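Local atomic coordinates of superoxide dismutase [Ni] (PDB entry 1T6U), a protein that catalyses the dismutation of superoxide to hydrogen peroxide and molecular oxygen, using a nickel ion as cofactor in a hollow homohexamer. Residues Y71-T81 / Y103-T114. The protein carries 1 engineered substitution. Residues are numbered along the deposited sequence; the frame is centred on the assembly and turned at random.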
loop_
_atom_site.group_PDB
_atom_site.type_symbol
_atom_site.label_atom_id
_atom_site.label_comp_id
_atom_site.label_asym_id
_atom_site.label_seq_id
_atom_site.Cartn_x
_atom_site.Cartn_y
_atom_site.Cartn_z
ATOM N N TYR A 71 18.250 28.943 -5.878
ATOM C CA TYR A 71 18.974 27.963 -5.095
ATOM C C TYR A 71 19.551 26.916 -6.022
ATOM O O TYR A 71 19.057 25.814 -6.157
ATOM C CB TYR A 71 18.034 27.293 -4.092
ATOM C CG TYR A 71 17.312 28.292 -3.205
ATOM C CD1 TYR A 71 16.031 28.755 -3.490
ATOM C CD2 TYR A 71 17.963 28.780 -2.071
ATOM C CE1 TYR A 71 15.423 29.667 -2.657
ATOM C CE2 TYR A 71 17.343 29.701 -1.220
ATOM C CZ TYR A 71 16.066 30.143 -1.526
ATOM O OH TYR A 71 15.436 31.048 -0.701
ATOM N N PRO A 72 20.641 27.261 -6.674
ATOM C CA PRO A 72 21.254 26.338 -7.609
ATOM C C PRO A 72 21.778 25.043 -7.001
ATOM O O PRO A 72 22.020 24.061 -7.726
ATOM C CB PRO A 72 22.436 27.142 -8.186
ATOM C CG PRO A 72 22.682 28.246 -7.200
ATOM C CD PRO A 72 21.335 28.561 -6.570
ATOM N N GLU A 73 21.956 25.020 -5.694
ATOM C CA GLU A 73 22.388 23.855 -4.938
ATOM C C GLU A 73 21.250 22.941 -4.556
ATOM O O GLU A 73 21.524 21.859 -4.038
ATOM C CB GLU A 73 23.053 24.329 -3.630
ATOM C CG GLU A 73 22.053 24.780 -2.570
ATOM C CD GLU A 73 21.664 26.239 -2.542
ATOM O OE1 GLU A 73 21.630 26.901 -3.612
ATOM O OE2 GLU A 73 21.386 26.688 -1.397
ATOM N N LEU A 74 20.014 23.316 -4.768
ATOM C CA LEU A 74 18.842 22.607 -4.273
ATOM C C LEU A 74 18.650 21.241 -4.892
ATOM O O LEU A 74 18.363 20.256 -4.218
ATOM C CB LEU A 74 17.598 23.487 -4.505
ATOM C CG LEU A 74 16.306 22.865 -3.964
ATOM C CD1 LEU A 74 16.404 22.443 -2.490
ATOM C CD2 LEU A 74 15.127 23.821 -4.136
ATOM N N HIS A 75 18.862 21.139 -6.208
ATOM C CA HIS A 75 18.795 19.815 -6.823
ATOM C C HIS A 75 19.727 18.810 -6.169
ATOM O O HIS A 75 19.312 17.700 -5.837
ATOM C CB HIS A 75 19.143 19.894 -8.324
ATOM C CG HIS A 75 18.104 20.467 -9.207
ATOM N ND1 HIS A 75 16.758 20.329 -8.989
ATOM C CD2 HIS A 75 18.208 21.175 -10.350
ATOM C CE1 HIS A 75 16.081 20.944 -9.972
ATOM N NE2 HIS A 75 16.959 21.470 -10.809
ATOM N N GLN A 76 20.997 19.183 -6.016
ATOM C CA GLN A 76 21.994 18.300 -5.395
ATOM C C GLN A 76 21.695 18.085 -3.932
ATOM O O GLN A 76 21.945 16.967 -3.423
ATOM C CB GLN A 76 23.411 18.835 -5.563
ATOM C CG GLN A 76 24.472 17.841 -5.127
ATOM C CD GLN A 76 24.556 16.615 -5.992
ATOM O OE1 GLN A 76 24.644 16.691 -7.218
ATOM N NE2 GLN A 76 24.523 15.434 -5.376
ATOM N N LEU A 77 21.173 19.089 -3.258
ATOM C CA LEU A 77 20.781 18.913 -1.873
ATOM C C LEU A 77 19.701 17.846 -1.749
ATOM O O LEU A 77 19.801 16.967 -0.879
ATOM C CB LEU A 77 20.313 20.237 -1.300
ATOM C CG LEU A 77 19.652 20.164 0.088
ATOM C CD1 LEU A 77 20.658 19.660 1.098
ATOM C CD2 LEU A 77 19.123 21.557 0.405
ATOM N N VAL A 78 18.677 17.898 -2.595
ATOM C CA VAL A 78 17.614 16.884 -2.470
ATOM C C VAL A 78 18.188 15.494 -2.767
ATOM O O VAL A 78 17.884 14.526 -2.073
ATOM C CB VAL A 78 16.442 17.234 -3.382
ATOM C CG1 VAL A 78 15.441 16.092 -3.452
ATOM C CG2 VAL A 78 15.750 18.527 -2.909
ATOM N N ASN A 79 19.051 15.413 -3.792
ATOM C CA ASN A 79 19.664 14.116 -4.129
ATOM C C ASN A 79 20.478 13.568 -2.961
ATOM O O ASN A 79 20.346 12.392 -2.646
ATOM C CB ASN A 79 20.531 14.170 -5.381
ATOM C CG ASN A 79 20.788 12.800 -5.985
ATOM O OD1 ASN A 79 21.827 12.170 -5.690
ATOM N ND2 ASN A 79 19.868 12.358 -6.825
ATOM N N ASP A 80 21.285 14.426 -2.337
ATOM C CA ASP A 80 22.065 14.043 -1.163
ATOM C C ASP A 80 21.190 13.647 0.043
ATOM O O ASP A 80 21.556 12.743 0.797
ATOM C CB ASP A 80 22.972 15.201 -0.742
ATOM C CG ASP A 80 24.084 15.472 -1.729
ATOM O OD1 ASP A 80 24.268 14.662 -2.653
ATOM O OD2 ASP A 80 24.799 16.481 -1.628
ATOM N N THR A 81 20.072 14.332 0.181
ATOM C CA THR A 81 19.151 13.963 1.250
ATOM C C THR A 81 18.618 12.562 1.043
ATOM O O THR A 81 18.542 11.748 1.971
ATOM C CB THR A 81 17.978 14.951 1.265
ATOM O OG1 THR A 81 18.455 16.304 1.452
ATOM C CG2 THR A 81 17.026 14.685 2.417
ATOM N N TYR A 103 20.213 17.188 6.625
ATOM C CA TYR A 103 19.875 17.525 5.246
ATOM C C TYR A 103 18.426 17.983 5.131
ATOM O O TYR A 103 18.138 18.995 4.451
ATOM C CB TYR A 103 20.078 16.350 4.313
ATOM C CG TYR A 103 21.484 16.095 3.872
ATOM C CD1 TYR A 103 22.097 14.872 4.091
ATOM C CD2 TYR A 103 22.188 17.088 3.191
ATOM C CE1 TYR A 103 23.381 14.613 3.680
ATOM C CE2 TYR A 103 23.484 16.812 2.795
ATOM C CZ TYR A 103 24.088 15.591 3.036
ATOM O OH TYR A 103 25.398 15.411 2.585
ATOM N N ILE A 104 17.483 17.311 5.755
ATOM C CA ILE A 104 16.104 17.800 5.717
ATOM C C ILE A 104 16.002 19.215 6.258
ATOM O O ILE A 104 15.216 20.038 5.771
ATOM C CB ILE A 104 15.166 16.829 6.476
ATOM C CG1 ILE A 104 15.055 15.495 5.738
ATOM C CG2 ILE A 104 13.808 17.457 6.723
ATOM C CD1 ILE A 104 14.527 14.324 6.550
ATOM N N ALA A 105 16.796 19.514 7.300
ATOM C CA ALA A 105 16.790 20.858 7.885
ATOM C C ALA A 105 17.235 21.940 6.919
ATOM O O ALA A 105 16.705 23.065 6.910
ATOM C CB ALA A 105 17.648 20.875 9.159
ATOM N N GLN A 106 18.202 21.623 6.065
ATOM C CA GLN A 106 18.581 22.537 4.985
ATOM C C GLN A 106 17.441 22.716 3.973
ATOM O O GLN A 106 17.219 23.850 3.565
ATOM C CB GLN A 106 19.858 22.062 4.300
ATOM C CG GLN A 106 21.053 21.902 5.203
ATOM C CD GLN A 106 22.323 21.472 4.489
ATOM O OE1 GLN A 106 22.575 21.923 3.362
ATOM N NE2 GLN A 106 23.164 20.626 5.061
ATOM N N ILE A 107 16.757 21.669 3.574
ATOM C CA ILE A 107 15.626 21.803 2.688
ATOM C C ILE A 107 14.538 22.617 3.372
ATOM O O ILE A 107 13.913 23.482 2.736
ATOM C CB ILE A 107 15.061 20.449 2.199
ATOM C CG1 ILE A 107 16.036 19.591 1.384
ATOM C CG2 ILE A 107 13.776 20.706 1.411
ATOM C CD1 ILE A 107 15.559 18.188 1.100
ATOM N N ASP A 108 14.297 22.406 4.641
ATOM C CA ASP A 108 13.260 23.139 5.371
ATOM C C ASP A 108 13.578 24.619 5.399
ATOM O O ASP A 108 12.711 25.462 5.215
ATOM C CB ASP A 108 13.123 22.544 6.774
ATOM C CG ASP A 108 12.098 23.239 7.628
ATOM O OD1 ASP A 108 10.945 22.797 7.578
ATOM O OD2 ASP A 108 12.525 24.213 8.293
ATOM N N LYS A 109 14.840 24.966 5.568
ATOM C CA LYS A 109 15.221 26.377 5.622
ATOM C C LYS A 109 14.871 27.069 4.296
ATOM O O LYS A 109 14.299 28.158 4.237
ATOM C CB LYS A 109 16.697 26.507 5.953
ATOM C CG LYS A 109 17.190 27.967 6.001
ATOM C CD LYS A 109 18.714 28.049 6.223
ATOM C CE LYS A 109 19.256 29.469 6.190
ATOM N NZ LYS A 109 20.764 29.581 6.289
ATOM N N ILE A 110 15.199 26.438 3.180
ATOM C CA ILE A 110 14.874 26.951 1.824
ATOM C C ILE A 110 13.366 27.012 1.602
ATOM O O ILE A 110 12.799 28.025 1.184
ATOM C CB ILE A 110 15.622 26.103 0.784
ATOM C CG1 ILE A 110 17.158 26.271 0.920
ATOM C CG2 ILE A 110 15.167 26.357 -0.629
ATOM C CD1 ILE A 110 17.949 25.389 -0.012
ATOM N N PHE A 111 12.682 25.890 1.932
ATOM C CA PHE A 111 11.227 25.852 1.848
ATOM C C PHE A 111 10.597 27.101 2.463
ATOM O O PHE A 111 9.812 27.839 1.855
ATOM C CB PHE A 111 10.720 24.557 2.475
ATOM C CG PHE A 111 9.201 24.464 2.448
ATOM C CD1 PHE A 111 8.538 23.957 1.356
ATOM C CD2 PHE A 111 8.414 24.923 3.506
ATOM C CE1 PHE A 111 7.145 23.891 1.333
ATOM C CE2 PHE A 111 7.035 24.827 3.502
ATOM C CZ PHE A 111 6.380 24.329 2.389
ATOM N N TRP A 112 10.914 27.352 3.736
ATOM C CA TRP A 112 10.240 28.489 4.426
ATOM C C TRP A 112 10.700 29.802 3.837
ATOM O O TRP A 112 9.881 30.719 3.807
ATOM C CB TRP A 112 10.378 28.387 5.955
ATOM C CG TRP A 112 9.539 27.228 6.440
ATOM C CD1 TRP A 112 9.989 26.002 6.915
ATOM C CD2 TRP A 112 8.121 27.202 6.473
ATOM N NE1 TRP A 112 8.910 25.239 7.232
ATOM C CE2 TRP A 112 7.757 25.939 6.980
ATOM C CE3 TRP A 112 7.114 28.107 6.133
ATOM C CZ2 TRP A 112 6.421 25.556 7.156
ATOM C CZ3 TRP A 112 5.810 27.724 6.310
ATOM C CH2 TRP A 112 5.467 26.465 6.818
ATOM N N GLU A 113 11.916 29.937 3.357
ATOM C CA GLU A 113 12.258 31.203 2.649
ATOM C C GLU A 113 11.346 31.421 1.447
ATOM O O GLU A 113 10.814 32.488 1.156
ATOM C CB GLU A 113 13.720 31.185 2.201
ATOM C CG GLU A 113 14.657 31.328 3.370
ATOM C CD GLU A 113 16.141 31.313 3.055
ATOM O OE1 GLU A 113 16.525 31.268 1.873
ATOM O OE2 GLU A 113 16.953 31.368 4.010
ATOM N N THR A 114 11.116 30.316 0.697
ATOM C CA THR A 114 10.238 30.447 -0.473
ATOM C C THR A 114 8.760 30.701 -0.122
ATOM O O THR A 114 8.017 31.117 -1.013
ATOM C CB THR A 114 10.323 29.236 -1.425
ATOM O OG1 THR A 114 9.725 28.097 -0.788
ATOM C CG2 THR A 114 11.752 28.877 -1.753
#
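Y71 lays one face of its ring on I110. I110 CG2 stands 3.7 Å from the centroid of the Y71 ring, almost straight above it, a CH-pi contact. At the edge of the same ring, Y71 OH donates a hydrogen bond to E113 OE1 at 2.8 Å. It uses the anti lone pair of that oxygen, and ring and carboxylate planes lie 40° apart. Y71 starts the type I turn, Y71 to L74, that leads into helix 74-89. With chi1 at -55°, CG of Y71 is anti to its own carbonyl carbon, and from this turn the ring reaches helix 94-115. Replacing the ring by an alanine is likely to leave E113 OE1 without its hydroxyl donor and to strip I110 CG2 of the ring face it rests on.

Further along, L77 is a knob in a hole formed by Y103, Q106, I107 and I110. L77 CD1 touches Y103 CD2 at 3.7 Å, while L77 CD2 rests on I107 CG1 at 3.8 Å. Beyond it, one face of the Y103 ring lies against the D80-T81 backbone, and D80 CB makes a CH-pi contact there. T81 OG1 packs 3.3 Å from Y103 CB. T81 OG1 is fixed by a bond to L77 O at 2.8 Å, so this carbonyl accepts from both T81 N and T81 OG1.

Around this layer, V55 of helix 34-62 touches V78, T81 and I107. T114, whose CG2 touches Y71 CE1, is hydrogen-bonded through OG1 to Y62 OH. The axes of 74-81 and 103-114 approach to 9.6 Å and run roughly antiparallel, at 146°. The L77 knob-into-hole contact, extended by Y71 from the preceding turn, joins neighbouring helices 74-89 and 94-115 of the nickel superoxide dismutase four-helix bundle, away from the nickel site.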